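Local structure of 5' nucleotidase family protein (Staphylococcus aureus subsp. aureus, 4Q7F) at residues 80-85 against 311-316; 204-209 against 241-246; 208-213 against 248-253; 319-324 against 375-380. The protein belongs to the 5'-nucleotidase family, joining a calcineurin-like phosphoesterase domain that holds manganese and magnesium ions to a 5'-nucleotidase C-terminal domain. One frame throughout, in Å; residues are numbered along the deposited sequence.

Contact 1 (80-85 against 311-316); sequences CNYLIA and KQLEDW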
loop_
_atom_site.group_PDB
_atom_site.type_symbol
_atom_site.label_atom_id
_atom_site.label_comp_id
_atom_site.label_asym_id
_atom_site.label_seq_id
_atom_site.Cartn_x
_atom_site.Cartn_y
_atom_site.Cartn_z
ATOM N N CYS A 80 0.947 -11.590 7.548
ATOM C CA CYS A 80 2.088 -11.579 6.651
ATOM C C CYS A 80 3.404 -11.538 7.480
ATOM O O CYS A 80 4.330 -12.310 7.198
ATOM C CB CYS A 80 1.954 -10.445 5.648
ATOM S SG CYS A 80 0.547 -10.654 4.509
ATOM N N ASN A 81 3.482 -10.680 8.511
ATOM C CA ASN A 81 4.660 -10.667 9.387
ATOM C C ASN A 81 4.882 -12.036 9.998
ATOM O O ASN A 81 6.019 -12.541 10.034
ATOM C CB ASN A 81 4.529 -9.678 10.540
ATOM C CG ASN A 81 4.383 -8.259 10.070
ATOM O OD1 ASN A 81 3.433 -7.925 9.368
ATOM N ND2 ASN A 81 5.292 -7.400 10.493
ATOM N N TYR A 82 3.793 -12.612 10.504
ATOM C CA TYR A 82 3.817 -13.940 11.117
ATOM C C TYR A 82 4.428 -14.980 10.187
ATOM O O TYR A 82 5.265 -15.782 10.612
ATOM C CB TYR A 82 2.406 -14.352 11.539
ATOM C CG TYR A 82 2.318 -15.759 12.106
ATOM C CD1 TYR A 82 2.494 -15.991 13.461
ATOM C CD2 TYR A 82 2.057 -16.842 11.289
ATOM C CE1 TYR A 82 2.423 -17.265 13.991
ATOM C CE2 TYR A 82 1.999 -18.126 11.805
ATOM C CZ TYR A 82 2.185 -18.329 13.159
ATOM O OH TYR A 82 2.112 -19.592 13.688
ATOM N N LEU A 83 4.024 -14.965 8.923
ATOM C CA LEU A 83 4.530 -15.931 7.943
ATOM C C LEU A 83 6.024 -15.827 7.713
ATOM O O LEU A 83 6.710 -16.852 7.664
ATOM C CB LEU A 83 3.814 -15.792 6.600
ATOM C CG LEU A 83 2.320 -16.115 6.581
ATOM C CD1 LEU A 83 1.769 -15.776 5.211
ATOM C CD2 LEU A 83 2.031 -17.558 6.947
ATOM N N ILE A 84 6.524 -14.599 7.571
ATOM C CA ILE A 84 7.931 -14.381 7.344
ATOM C C ILE A 84 8.706 -14.859 8.560
ATOM O O ILE A 84 9.744 -15.513 8.416
ATOM C CB ILE A 84 8.281 -12.894 7.087
ATOM C CG1 ILE A 84 7.550 -12.351 5.844
ATOM C CG2 ILE A 84 9.790 -12.747 6.906
ATOM C CD1 ILE A 84 7.900 -13.043 4.536
ATOM N N ALA A 85 8.182 -14.550 9.751
ATOM C CA ALA A 85 8.826 -14.922 10.998
ATOM C C ALA A 85 8.781 -16.414 11.301
ATOM O O ALA A 85 9.540 -16.878 12.131
ATOM C CB ALA A 85 8.213 -14.138 12.163
ATOM N N LYS A 311 -5.571 -18.609 16.062
ATOM C CA LYS A 311 -5.119 -18.662 17.472
ATOM C C LYS A 311 -3.603 -18.567 17.598
ATOM O O LYS A 311 -3.096 -17.838 18.456
ATOM C CB LYS A 311 -5.599 -19.943 18.175
ATOM C CG LYS A 311 -5.189 -20.031 19.642
ATOM C CD LYS A 311 -5.538 -21.390 20.221
ATOM C CE LYS A 311 -5.269 -21.455 21.721
ATOM N NZ LYS A 311 -3.856 -21.195 22.104
ATOM N N GLN A 312 -2.887 -19.341 16.778
ATOM C CA GLN A 312 -1.421 -19.300 16.760
ATOM C C GLN A 312 -0.970 -17.878 16.455
ATOM O O GLN A 312 -0.052 -17.351 17.083
ATOM C CB GLN A 312 -0.873 -20.243 15.703
ATOM C CG GLN A 312 -0.971 -21.719 16.086
ATOM C CD GLN A 312 -0.617 -22.629 14.932
ATOM O OE1 GLN A 312 -0.960 -22.351 13.775
ATOM N NE2 GLN A 312 0.035 -23.745 15.236
ATOM N N LEU A 313 -1.641 -17.265 15.496
ATOM C CA LEU A 313 -1.330 -15.914 15.098
ATOM C C LEU A 313 -1.552 -14.955 16.264
ATOM O O LEU A 313 -0.665 -14.169 16.601
ATOM C CB LEU A 313 -2.191 -15.520 13.892
ATOM C CG LEU A 313 -2.092 -14.058 13.453
ATOM C CD1 LEU A 313 -0.646 -13.637 13.233
ATOM C CD2 LEU A 313 -2.919 -13.872 12.182
ATOM N N GLU A 314 -2.723 -15.026 16.896
ATOM C CA GLU A 314 -3.007 -14.140 18.044
ATOM C C GLU A 314 -2.018 -14.396 19.183
ATOM O O GLU A 314 -1.529 -13.461 19.829
ATOM C CB GLU A 314 -4.451 -14.311 18.522
ATOM C CG GLU A 314 -5.512 -13.929 17.484
ATOM C CD GLU A 314 -5.515 -12.469 17.097
ATOM O OE1 GLU A 314 -4.848 -11.604 17.768
ATOM O OE2 GLU A 314 -6.223 -12.171 16.101
ATOM N N ASP A 315 -1.714 -15.668 19.438
ATOM C CA ASP A 315 -0.755 -15.998 20.493
ATOM C C ASP A 315 0.593 -15.287 20.237
ATOM O O ASP A 315 1.163 -14.682 21.137
ATOM C CB ASP A 315 -0.572 -17.507 20.619
ATOM C CG ASP A 315 -1.801 -18.210 21.219
ATOM O OD1 ASP A 315 -2.770 -17.540 21.666
ATOM O OD2 ASP A 315 -1.803 -19.448 21.255
ATOM N N TRP A 316 1.072 -15.338 18.994
ATOM C CA TRP A 316 2.318 -14.690 18.624
ATOM C C TRP A 316 2.201 -13.187 18.800
ATOM O O TRP A 316 3.103 -12.554 19.332
ATOM C CB TRP A 316 2.677 -15.045 17.178
ATOM C CG TRP A 316 3.964 -14.523 16.718
ATOM C CD1 TRP A 316 5.207 -14.991 17.050
ATOM C CD2 TRP A 316 4.170 -13.477 15.757
ATOM N NE1 TRP A 316 6.169 -14.281 16.374
ATOM C CE2 TRP A 316 5.561 -13.345 15.579
ATOM C CE3 TRP A 316 3.312 -12.640 15.038
ATOM C CZ2 TRP A 316 6.115 -12.400 14.716
ATOM C CZ3 TRP A 316 3.853 -11.712 14.182
ATOM C CH2 TRP A 316 5.240 -11.598 14.015
HETATM O O HOH W 1 1.579 -21.537 12.283
#
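Tyr82 and Trp316 meet where helix 78-85 crosses helix 304-317 nearly at a right angle, a helix-helix crossing close to the protein surface. The axes of the two short segments approach to 10.6 Å, and their N-to-C directions differ by 87°.

Aromatic contacts dominate. Trp316 CG lies opposite its backbone N (chi1 -176°), which extends the indole toward helix 78-85. Tyr82 presents the edge of its ring to the face of the indole in a T-shaped pair, with planes at 82° and the centroid of the tyrosine ring 5.4 Å from that of the five-membered ring of Trp316. Tyr82 CD1 does the touching, lying over the indole toward its rim, 3.8 Å from Trp316 CE3. The six-membered ring slides under the backbone of the other helix, so that Tyr82 CA makes a CH-pi contact 4.1 Å from its centroid. His86, one residue beyond helix 78-85, adds a stack on Tyr82 and an edge-to-face contact with Trp316, while Met377 and Ile381 of helix 377-383 also pack on the indole.

Aliphatic groups fill in around this pair. Leu313 CD1 reaches Tyr82 CB at 3.6 Å, and the Ala85 methyl CB lies 3.7 Å from Trp316 CZ2.

No direct hydrogen bond crosses between the segments. The polar link is a water in the plane of the tyrosine ring that lies 2.5 Å from Tyr82 OH and donates to Gln312 OE1 at 3.1 Å.

Contact 2 (204-209 against 241-246); sequences VCYHGG and DIFITG. With MG (magnesium ion), chain B.
Val204 and Cys205 pair in parallel register with Phe243 and Ile244, the two short strands running 18° apart in direction. The ladder is made by Val204 N to Ile242 O (2.9 Å), Ile244 N to Val204 O (2.7 Å) and Tyr206 N to Ile244 O (2.8 Å). At the end of the strand, His207 is the centre of an inverse gamma turn, and past it the two chains meet again, Gly246 N donating to Gly208 O at 3.0 Å from above the carbonyl plane.

On one face of the sheet Val204 and Phe243 lie side by side and point the same way, with Val204 CB 3.7 Å from Phe243 CD1. The turn also brings Gly208 CA over one face of the Tyr206 ring, toward its rim, and the phenol hydroxyl is bonded to Glu228 N. On the other face Cys205 SG touches Ile244 CD1 at 3.9 Å.

His207 leaves the end of the strand with CG opposite its backbone N (chi1 -174°), and its NE2 binds the magnesium ion at 2.6 Å with the metal in the ring plane. Asn70 O accepts from ND1 and so fixes the rotation of the imidazole; Asp72, Asn109 and His247 are the other protein ligands.

The pairing closes a beta-alpha-beta crossover through helix 229-236, whose Met232 and Leu233 pack on Phe243. Helix 184-198 touches Val204 and Tyr206, and strand 155-163 bonds to Cys205 and His207 along the far edge of strand 201-207.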
loop_
_atom_site.group_PDB
_atom_site.type_symbol
_atom_site.label_atom_id
_atom_site.label_comp_id
_atom_site.label_asym_id
_atom_site.label_seq_id
_atom_site.Cartn_x
_atom_site.Cartn_y
_atom_site.Cartn_z
ATOM N N VAL A 204 -9.565 -5.095 -18.644
ATOM C CA VAL A 204 -8.278 -4.650 -18.182
ATOM C C VAL A 204 -8.236 -4.754 -16.660
ATOM O O VAL A 204 -9.107 -4.183 -15.977
ATOM C CB VAL A 204 -8.018 -3.175 -18.555
ATOM C CG1 VAL A 204 -6.700 -2.725 -17.950
ATOM C CG2 VAL A 204 -8.009 -2.988 -20.065
ATOM N N CYS A 205 -7.263 -5.489 -16.128
ATOM C CA CYS A 205 -7.078 -5.579 -14.674
ATOM C C CYS A 205 -5.772 -4.879 -14.364
ATOM O O CYS A 205 -4.685 -5.427 -14.552
ATOM C CB CYS A 205 -7.047 -7.001 -14.143
ATOM S SG CYS A 205 -8.583 -7.907 -14.367
ATOM N N TYR A 206 -5.902 -3.653 -13.883
ATOM C CA TYR A 206 -4.777 -2.793 -13.602
ATOM C C TYR A 206 -4.595 -2.559 -12.126
ATOM O O TYR A 206 -5.487 -2.030 -11.473
ATOM C CB TYR A 206 -5.048 -1.468 -14.316
ATOM C CG TYR A 206 -4.087 -0.329 -14.048
ATOM C CD1 TYR A 206 -2.706 -0.508 -14.106
ATOM C CD2 TYR A 206 -4.572 0.958 -13.844
ATOM C CE1 TYR A 206 -1.842 0.563 -13.912
ATOM C CE2 TYR A 206 -3.724 2.023 -13.648
ATOM C CZ TYR A 206 -2.362 1.827 -13.685
ATOM O OH TYR A 206 -1.540 2.906 -13.492
ATOM N N HIS A 207 -3.464 -2.995 -11.573
ATOM C CA HIS A 207 -3.207 -2.698 -10.204
ATOM C C HIS A 207 -2.636 -1.278 -10.182
ATOM O O HIS A 207 -1.442 -1.096 -10.161
ATOM C CB HIS A 207 -2.231 -3.625 -9.536
ATOM C CG HIS A 207 -2.126 -3.342 -8.079
ATOM N ND1 HIS A 207 -2.982 -3.899 -7.164
ATOM C CD2 HIS A 207 -1.367 -2.457 -7.394
ATOM C CE1 HIS A 207 -2.708 -3.432 -5.964
ATOM N NE2 HIS A 207 -1.737 -2.553 -6.076
ATOM N N GLY A 208 -3.535 -0.307 -10.251
ATOM C CA GLY A 208 -3.205 1.100 -10.261
ATOM C C GLY A 208 -4.552 1.797 -10.250
ATOM O O GLY A 208 -5.606 1.125 -10.362
ATOM N N GLY A 209 -4.537 3.120 -10.141
ATOM C CA GLY A 209 -5.776 3.887 -10.066
ATOM C C GLY A 209 -5.908 5.068 -11.010
ATOM O O GLY A 209 -5.369 5.061 -12.127
ATOM N N ASP A 241 -14.393 -2.894 -22.130
ATOM C CA ASP A 241 -15.700 -3.188 -21.581
ATOM C C ASP A 241 -15.649 -3.138 -20.048
ATOM O O ASP A 241 -16.544 -2.595 -19.412
ATOM C CB ASP A 241 -16.139 -4.561 -22.097
ATOM C CG ASP A 241 -16.244 -4.587 -23.621
ATOM O OD1 ASP A 241 -17.105 -3.877 -24.163
ATOM O OD2 ASP A 241 -15.462 -5.295 -24.277
ATOM N N ILE A 242 -14.594 -3.693 -19.464
ATOM C CA ILE A 242 -14.449 -3.703 -18.015
ATOM C C ILE A 242 -13.046 -3.223 -17.652
ATOM O O ILE A 242 -12.041 -3.719 -18.194
ATOM C CB ILE A 242 -14.696 -5.104 -17.416
ATOM C CG1 ILE A 242 -16.056 -5.664 -17.875
ATOM C CG2 ILE A 242 -14.649 -5.057 -15.902
ATOM C CD1 ILE A 242 -16.374 -7.038 -17.314
ATOM N N PHE A 243 -12.985 -2.259 -16.740
ATOM C CA PHE A 243 -11.714 -1.659 -16.318
ATOM C C PHE A 243 -11.619 -1.833 -14.806
ATOM O O PHE A 243 -12.253 -1.091 -14.029
ATOM C CB PHE A 243 -11.660 -0.187 -16.732
ATOM C CG PHE A 243 -10.272 0.410 -16.718
ATOM C CD1 PHE A 243 -9.384 0.154 -17.757
ATOM C CD2 PHE A 243 -9.864 1.250 -15.700
ATOM C CE1 PHE A 243 -8.108 0.705 -17.759
ATOM C CE2 PHE A 243 -8.589 1.796 -15.694
ATOM C CZ PHE A 243 -7.708 1.525 -16.724
ATOM N N ILE A 244 -10.866 -2.858 -14.408
ATOM C CA ILE A 244 -10.659 -3.213 -13.012
ATOM C C ILE A 244 -9.408 -2.519 -12.522
ATOM O O ILE A 244 -8.365 -2.571 -13.181
ATOM C CB ILE A 244 -10.603 -4.760 -12.856
ATOM C CG1 ILE A 244 -12.019 -5.304 -13.021
ATOM C CG2 ILE A 244 -10.029 -5.199 -11.508
ATOM C CD1 ILE A 244 -12.133 -6.833 -13.033
ATOM N N THR A 245 -9.536 -1.835 -11.385
ATOM C CA THR A 245 -8.444 -1.080 -10.793
ATOM C C THR A 245 -8.251 -1.386 -9.305
ATOM O O THR A 245 -9.037 -2.095 -8.695
ATOM C CB THR A 245 -8.661 0.435 -10.983
ATOM O OG1 THR A 245 -9.837 0.861 -10.292
ATOM C CG2 THR A 245 -8.767 0.772 -12.437
ATOM N N GLY A 246 -7.193 -0.835 -8.721
ATOM C CA GLY A 246 -6.883 -1.060 -7.306
ATOM C C GLY A 246 -5.857 -0.037 -6.874
ATOM O O GLY A 246 -5.876 1.101 -7.361
HETATM MG MG MG B . -0.623 -1.077 -4.303
HETATM O O HOH W 2 -1.545 0.111 -2.538
#

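Contact 3 (208-213 against 248-253); sequences GGFEKD and QHRQIA. With MN (manganese (II) ion), chain C.
A side-chain amide bridges two loops here: Gln248, in the loop leading into strand 251-256, grips the backbone of Phe210 in the loop that follows strand 201-207. Its chain is extended beyond CG (chi2 176°), which carries the amide to Phe210, and both polar ends are used. Phe210 N donates to Gln248 OE1 (2.9 Å), while Gln248 NE2 donates to Phe210 O (3.0 Å), which lies close to the amide plane. A second donor, Arg250 NH1, meets Gln248 OE1 at 3.1 Å from the opposite face to Phe210 N, and the two grips should keep the amide from turning. Water 3 extends the network, linking Arg250 NH1 with Phe210 O.

Beside these polar groups, Ile252 CD1 abuts the edge of the Phe210 ring, 3.8 Å from CD2. The same methyl lies over one face of the Arg250 guanidinium.

Between Gln248 and Arg250, His249 turns the other way and binds the manganese ion through NE2 at 2.4 Å. Asp27, His29 and Asp72 are the other protein ligands, so the bridge ties a metal-bearing loop to its neighbour.

The Phe210 ring is enclosed further by Val261 of strand 259-264 and Leu233 of helix 229-236, while Ile252 pairs through its backbone with Gln263 at the edge of the sheet.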
loop_
_atom_site.group_PDB
_atom_site.type_symbol
_atom_site.label_atom_id
_atom_site.label_comp_id
_atom_site.label_asym_id
_atom_site.label_seq_id
_atom_site.Cartn_x
_atom_site.Cartn_y
_atom_site.Cartn_z
ATOM N N GLY A 208 -3.535 -0.307 -10.251
ATOM C CA GLY A 208 -3.205 1.100 -10.261
ATOM C C GLY A 208 -4.552 1.797 -10.250
ATOM O O GLY A 208 -5.606 1.125 -10.362
ATOM N N GLY A 209 -4.537 3.120 -10.141
ATOM C CA GLY A 209 -5.776 3.887 -10.066
ATOM C C GLY A 209 -5.908 5.068 -11.010
ATOM O O GLY A 209 -5.369 5.061 -12.127
ATOM N N PHE A 210 -6.612 6.094 -10.538
ATOM C CA PHE A 210 -6.927 7.255 -11.343
ATOM C C PHE A 210 -6.229 8.502 -10.843
ATOM O O PHE A 210 -6.312 8.852 -9.660
ATOM C CB PHE A 210 -8.441 7.458 -11.387
ATOM C CG PHE A 210 -9.175 6.238 -11.846
ATOM C CD1 PHE A 210 -9.073 5.823 -13.165
ATOM C CD2 PHE A 210 -9.894 5.464 -10.956
ATOM C CE1 PHE A 210 -9.711 4.673 -13.597
ATOM C CE2 PHE A 210 -10.541 4.302 -11.385
ATOM C CZ PHE A 210 -10.444 3.908 -12.706
ATOM N N GLU A 211 -5.552 9.152 -11.786
ATOM C CA GLU A 211 -4.769 10.359 -11.544
ATOM C C GLU A 211 -5.588 11.636 -11.786
ATOM O O GLU A 211 -5.149 12.747 -11.439
ATOM C CB GLU A 211 -3.509 10.340 -12.412
ATOM C CG GLU A 211 -3.690 10.576 -13.916
ATOM C CD GLU A 211 -4.284 9.417 -14.699
ATOM O OE1 GLU A 211 -4.904 8.514 -14.100
ATOM O OE2 GLU A 211 -4.140 9.429 -15.945
ATOM N N LYS A 212 -6.760 11.467 -12.398
ATOM C CA LYS A 212 -7.706 12.561 -12.644
ATOM C C LYS A 212 -9.092 12.080 -12.250
ATOM O O LYS A 212 -9.360 10.875 -12.254
ATOM C CB LYS A 212 -7.712 12.970 -14.110
ATOM C CG LYS A 212 -6.458 13.692 -14.553
ATOM C CD LYS A 212 -6.478 13.945 -16.049
ATOM C CE LYS A 212 -5.234 14.679 -16.496
ATOM N NZ LYS A 212 -5.257 14.903 -17.963
ATOM N N ASP A 213 -9.962 13.027 -11.894
ATOM C CA ASP A 213 -11.345 12.721 -11.516
ATOM C C ASP A 213 -12.053 12.182 -12.752
ATOM O O ASP A 213 -12.004 12.806 -13.802
ATOM C CB ASP A 213 -12.038 13.992 -11.019
ATOM C CG ASP A 213 -13.510 13.786 -10.741
ATOM O OD1 ASP A 213 -13.856 12.927 -9.908
ATOM O OD2 ASP A 213 -14.325 14.502 -11.350
ATOM N N GLN A 248 -5.139 2.336 -4.989
ATOM C CA GLN A 248 -5.478 3.520 -4.234
ATOM C C GLN A 248 -6.423 3.223 -3.077
ATOM O O GLN A 248 -6.651 4.101 -2.255
ATOM C CB GLN A 248 -6.076 4.577 -5.159
ATOM C CG GLN A 248 -5.105 5.141 -6.197
ATOM C CD GLN A 248 -5.808 6.114 -7.145
ATOM O OE1 GLN A 248 -6.904 5.832 -7.624
ATOM N NE2 GLN A 248 -5.193 7.258 -7.400
ATOM N N HIS A 249 -6.983 1.996 -3.015
ATOM C CA HIS A 249 -7.889 1.603 -1.929
ATOM C C HIS A 249 -9.195 2.408 -1.923
ATOM O O HIS A 249 -9.842 2.577 -0.882
ATOM C CB HIS A 249 -7.204 1.757 -0.585
ATOM C CG HIS A 249 -5.961 0.950 -0.439
ATOM N ND1 HIS A 249 -5.303 0.823 0.762
ATOM C CD2 HIS A 249 -5.305 0.154 -1.311
ATOM C CE1 HIS A 249 -4.254 0.035 0.604
ATOM N NE2 HIS A 249 -4.258 -0.414 -0.633
ATOM N N ARG A 250 -9.573 2.922 -3.078
ATOM C CA ARG A 250 -10.805 3.675 -3.209
ATOM C C ARG A 250 -11.955 2.733 -3.569
ATOM O O ARG A 250 -11.717 1.608 -4.021
ATOM C CB ARG A 250 -10.634 4.702 -4.304
ATOM C CG ARG A 250 -9.524 5.693 -4.006
ATOM C CD ARG A 250 -9.123 6.442 -5.250
ATOM N NE ARG A 250 -10.160 7.372 -5.655
ATOM C CZ ARG A 250 -10.071 8.178 -6.706
ATOM N NH1 ARG A 250 -9.010 8.133 -7.502
ATOM N NH2 ARG A 250 -11.070 9.005 -6.984
ATOM N N GLN A 251 -13.191 3.209 -3.347
ATOM C CA GLN A 251 -14.399 2.447 -3.641
ATOM C C GLN A 251 -15.114 3.105 -4.803
ATOM O O GLN A 251 -15.735 4.171 -4.658
ATOM C CB GLN A 251 -15.261 2.309 -2.396
ATOM C CG GLN A 251 -14.470 1.598 -1.307
ATOM C CD GLN A 251 -15.310 1.073 -0.184
ATOM O OE1 GLN A 251 -16.489 1.386 -0.075
ATOM N NE2 GLN A 251 -14.700 0.252 0.668
ATOM N N ILE A 252 -14.959 2.485 -5.968
ATOM C CA ILE A 252 -15.491 3.010 -7.208
ATOM C C ILE A 252 -16.213 1.930 -7.978
ATOM O O ILE A 252 -15.725 0.813 -8.058
ATOM C CB ILE A 252 -14.330 3.530 -8.091
ATOM C CG1 ILE A 252 -13.661 4.729 -7.406
ATOM C CG2 ILE A 252 -14.822 3.938 -9.471
ATOM C CD1 ILE A 252 -12.421 5.213 -8.116
ATOM N N ALA A 253 -17.370 2.281 -8.534
ATOM C CA ALA A 253 -18.168 1.390 -9.367
ATOM C C ALA A 253 -19.103 2.278 -10.151
ATOM O O ALA A 253 -20.153 2.690 -9.646
ATOM C CB ALA A 253 -18.962 0.393 -8.537
HETATM MN MN MN C . -2.536 -1.701 -1.612
HETATM O O HOH W 3 -8.955 10.485 -9.319
HETATM O O HOH W 2 -1.545 0.111 -2.538
HETATM O O HOH W 4 -1.013 -0.506 -0.126
#

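Contact 4 (319-324 against 375-380); sequences YEITTL and VTMRDV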
loop_
_atom_site.group_PDB
_atom_site.type_symbol
_atom_site.label_atom_id
_atom_site.label_comp_id
_atom_site.label_asym_id
_atom_site.label_seq_id
_atom_site.Cartn_x
_atom_site.Cartn_y
_atom_site.Cartn_z
ATOM N N TYR A 319 2.766 -11.938 22.305
ATOM C CA TYR A 319 4.077 -12.137 22.899
ATOM C C TYR A 319 4.577 -10.812 23.449
ATOM O O TYR A 319 4.600 -9.815 22.737
ATOM C CB TYR A 319 5.079 -12.705 21.886
ATOM C CG TYR A 319 6.463 -12.853 22.471
ATOM C CD1 TYR A 319 6.803 -13.970 23.227
ATOM C CD2 TYR A 319 7.422 -11.858 22.299
ATOM C CE1 TYR A 319 8.071 -14.099 23.788
ATOM C CE2 TYR A 319 8.691 -11.979 22.847
ATOM C CZ TYR A 319 9.009 -13.102 23.587
ATOM O OH TYR A 319 10.265 -13.218 24.131
ATOM N N GLU A 320 4.959 -10.817 24.719
ATOM C CA GLU A 320 5.429 -9.606 25.375
ATOM C C GLU A 320 6.888 -9.282 25.043
ATOM O O GLU A 320 7.785 -10.093 25.271
ATOM C CB GLU A 320 5.225 -9.725 26.891
ATOM C CG GLU A 320 5.738 -8.521 27.657
ATOM C CD GLU A 320 5.356 -8.532 29.123
ATOM O OE1 GLU A 320 4.258 -9.031 29.472
ATOM O OE2 GLU A 320 6.154 -7.998 29.922
ATOM N N ILE A 321 7.112 -8.086 24.504
ATOM C CA ILE A 321 8.444 -7.634 24.147
ATOM C C ILE A 321 9.137 -7.092 25.403
ATOM O O ILE A 321 10.236 -7.527 25.753
ATOM C CB ILE A 321 8.399 -6.520 23.076
ATOM C CG1 ILE A 321 7.562 -6.957 21.854
ATOM C CG2 ILE A 321 9.810 -6.131 22.668
ATOM C CD1 ILE A 321 8.171 -8.094 21.063
ATOM N N THR A 322 8.483 -6.140 26.068
ATOM C CA THR A 322 9.008 -5.557 27.296
ATOM C C THR A 322 7.892 -4.827 28.028
ATOM O O THR A 322 6.755 -4.729 27.525
ATOM C CB THR A 322 10.169 -4.550 27.027
ATOM O OG1 THR A 322 10.811 -4.202 28.257
ATOM C CG2 THR A 322 9.669 -3.270 26.361
ATOM N N THR A 323 8.226 -4.356 29.225
ATOM C CA THR A 323 7.344 -3.529 30.035
ATOM C C THR A 323 8.116 -2.237 30.293
ATOM O O THR A 323 9.186 -2.270 30.863
ATOM C CB THR A 323 6.991 -4.186 31.370
ATOM O OG1 THR A 323 6.307 -5.420 31.128
ATOM C CG2 THR A 323 6.083 -3.271 32.191
ATOM N N LEU A 324 7.573 -1.113 29.852
ATOM C CA LEU A 324 8.213 0.184 30.009
ATOM C C LEU A 324 7.776 0.811 31.324
ATOM O O LEU A 324 6.720 0.475 31.840
ATOM C CB LEU A 324 7.782 1.100 28.866
ATOM C CG LEU A 324 7.889 0.513 27.460
ATOM C CD1 LEU A 324 7.307 1.485 26.453
ATOM C CD2 LEU A 324 9.324 0.172 27.106
ATOM N N VAL A 375 4.274 -3.774 26.168
ATOM C CA VAL A 375 4.416 -3.772 24.726
ATOM C C VAL A 375 4.451 -5.204 24.225
ATOM O O VAL A 375 5.284 -6.004 24.669
ATOM C CB VAL A 375 5.707 -3.076 24.284
ATOM C CG1 VAL A 375 5.779 -3.015 22.764
ATOM C CG2 VAL A 375 5.801 -1.674 24.875
ATOM N N THR A 376 3.542 -5.521 23.300
ATOM C CA THR A 376 3.489 -6.855 22.695
ATOM C C THR A 376 3.862 -6.757 21.202
ATOM O O THR A 376 3.971 -5.652 20.654
ATOM C CB THR A 376 2.082 -7.466 22.808
ATOM O OG1 THR A 376 1.162 -6.657 22.072
ATOM C CG2 THR A 376 1.630 -7.546 24.279
HETATM N N MSE A 377 4.044 -7.908 20.561
HETATM C CA MSE A 377 4.376 -7.960 19.123
HETATM C C MSE A 377 3.319 -7.178 18.338
HETATM O O MSE A 377 3.647 -6.416 17.410
HETATM C CB MSE A 377 4.488 -9.430 18.713
HETATM C CG MSE A 377 4.854 -9.635 17.245
HETATM SE SE MSE A 377 6.467 -8.610 16.695
HETATM C CE MSE A 377 7.701 -9.974 17.362
ATOM N N ARG A 378 2.058 -7.343 18.749
ATOM C CA ARG A 378 0.889 -6.652 18.152
ATOM C C ARG A 378 1.125 -5.143 18.083
ATOM O O ARG A 378 0.913 -4.519 17.062
ATOM C CB ARG A 378 -0.368 -6.913 18.999
ATOM C CG ARG A 378 -1.702 -6.452 18.373
ATOM C CD ARG A 378 -2.908 -6.654 19.291
ATOM N NE ARG A 378 -2.967 -8.020 19.783
ATOM C CZ ARG A 378 -3.570 -9.026 19.167
ATOM N NH1 ARG A 378 -4.241 -8.843 18.028
ATOM N NH2 ARG A 378 -3.502 -10.222 19.711
ATOM N N ASP A 379 1.569 -4.579 19.193
ATOM C CA ASP A 379 1.821 -3.141 19.291
ATOM C C ASP A 379 2.957 -2.678 18.401
ATOM O O ASP A 379 2.865 -1.629 17.778
ATOM C CB ASP A 379 2.079 -2.778 20.744
ATOM C CG ASP A 379 0.970 -3.271 21.660
ATOM O OD1 ASP A 379 -0.204 -2.927 21.409
ATOM O OD2 ASP A 379 1.258 -4.004 22.618
ATOM N N VAL A 380 4.034 -3.458 18.330
ATOM C CA VAL A 380 5.184 -3.099 17.511
ATOM C C VAL A 380 4.799 -3.045 16.039
ATOM O O VAL A 380 5.174 -2.118 15.315
ATOM C CB VAL A 380 6.361 -4.094 17.694
ATOM C CG1 VAL A 380 7.438 -3.848 16.647
ATOM C CG2 VAL A 380 6.944 -4.016 19.099
#
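Ile321 packs over Val375 and the start of helix 377-383 from a classic beta bulge, in which Ile321 and Thr322 both face Val375 in a two-stranded antiparallel ribbon. Ile321 N donates to Val375 O at 2.8 Å, and Thr322 N adds a long, weak bond to the same oxygen. Val375 N returns a bond to Thr322 O.

From the bulge, Ile321 CB sits 3.5 Å from Val375 O. With chi1 at -53°, CG1 lies opposite the carbonyl carbon and passes across the strand-helix junction, 3.8 Å from Thr376 C and 4.1 Å from Val380 CG2. The chain bends again at chi2 (-67°), which carries CD1 to the selenomethionine Met377, 4.2 Å from its CE. Ile506 of helix 501-511 packs on both side chains. At the other end of the ribbon, Leu324 CD1 rests against Val375 CG2.

Thr376 is the helix N-cap. Its N and OG1 both donate to Asp379 OD2, at 2.8 Å and 2.7 Å, the amide on the anti lone pair and the hydroxyl from above the carboxylate plane. Immediately after the cap, Met377 N donates to Tyr319 O (2.9 Å).

The first helical amide is therefore satisfied by the carbonyl just before strand 320-323, and the carboxylate, whose OD2 accepts two hydrogen bonds, lies near the helix start, where the helix dipole would probably favour its negative charge.

In the fold
Along the chain, the loop closed by contact 1 contains contacts 2 and 3, and contact 4 opens only after it closes. Contacts 2 and 3 overlap at Gly208 and Gly209, both belong to the six-stranded sheet and have centres about 9 Å apart. Phe210 packs on Phe243 and Thr245 between them, and each contact contributes one histidine to the metal centre, where they share a metal-bound water. Contacts 1 and 4 have centres about 14 Å apart. Contact 4 lies about 40 Å from contact 2, centre to centre. Contact 1 packs helix 78-85 of the phosphoesterase region on helix 304-317, which leads into strand 320-323 and which the Glu314-Arg378 salt bridge ties to helix 377-383 of the C-terminal region.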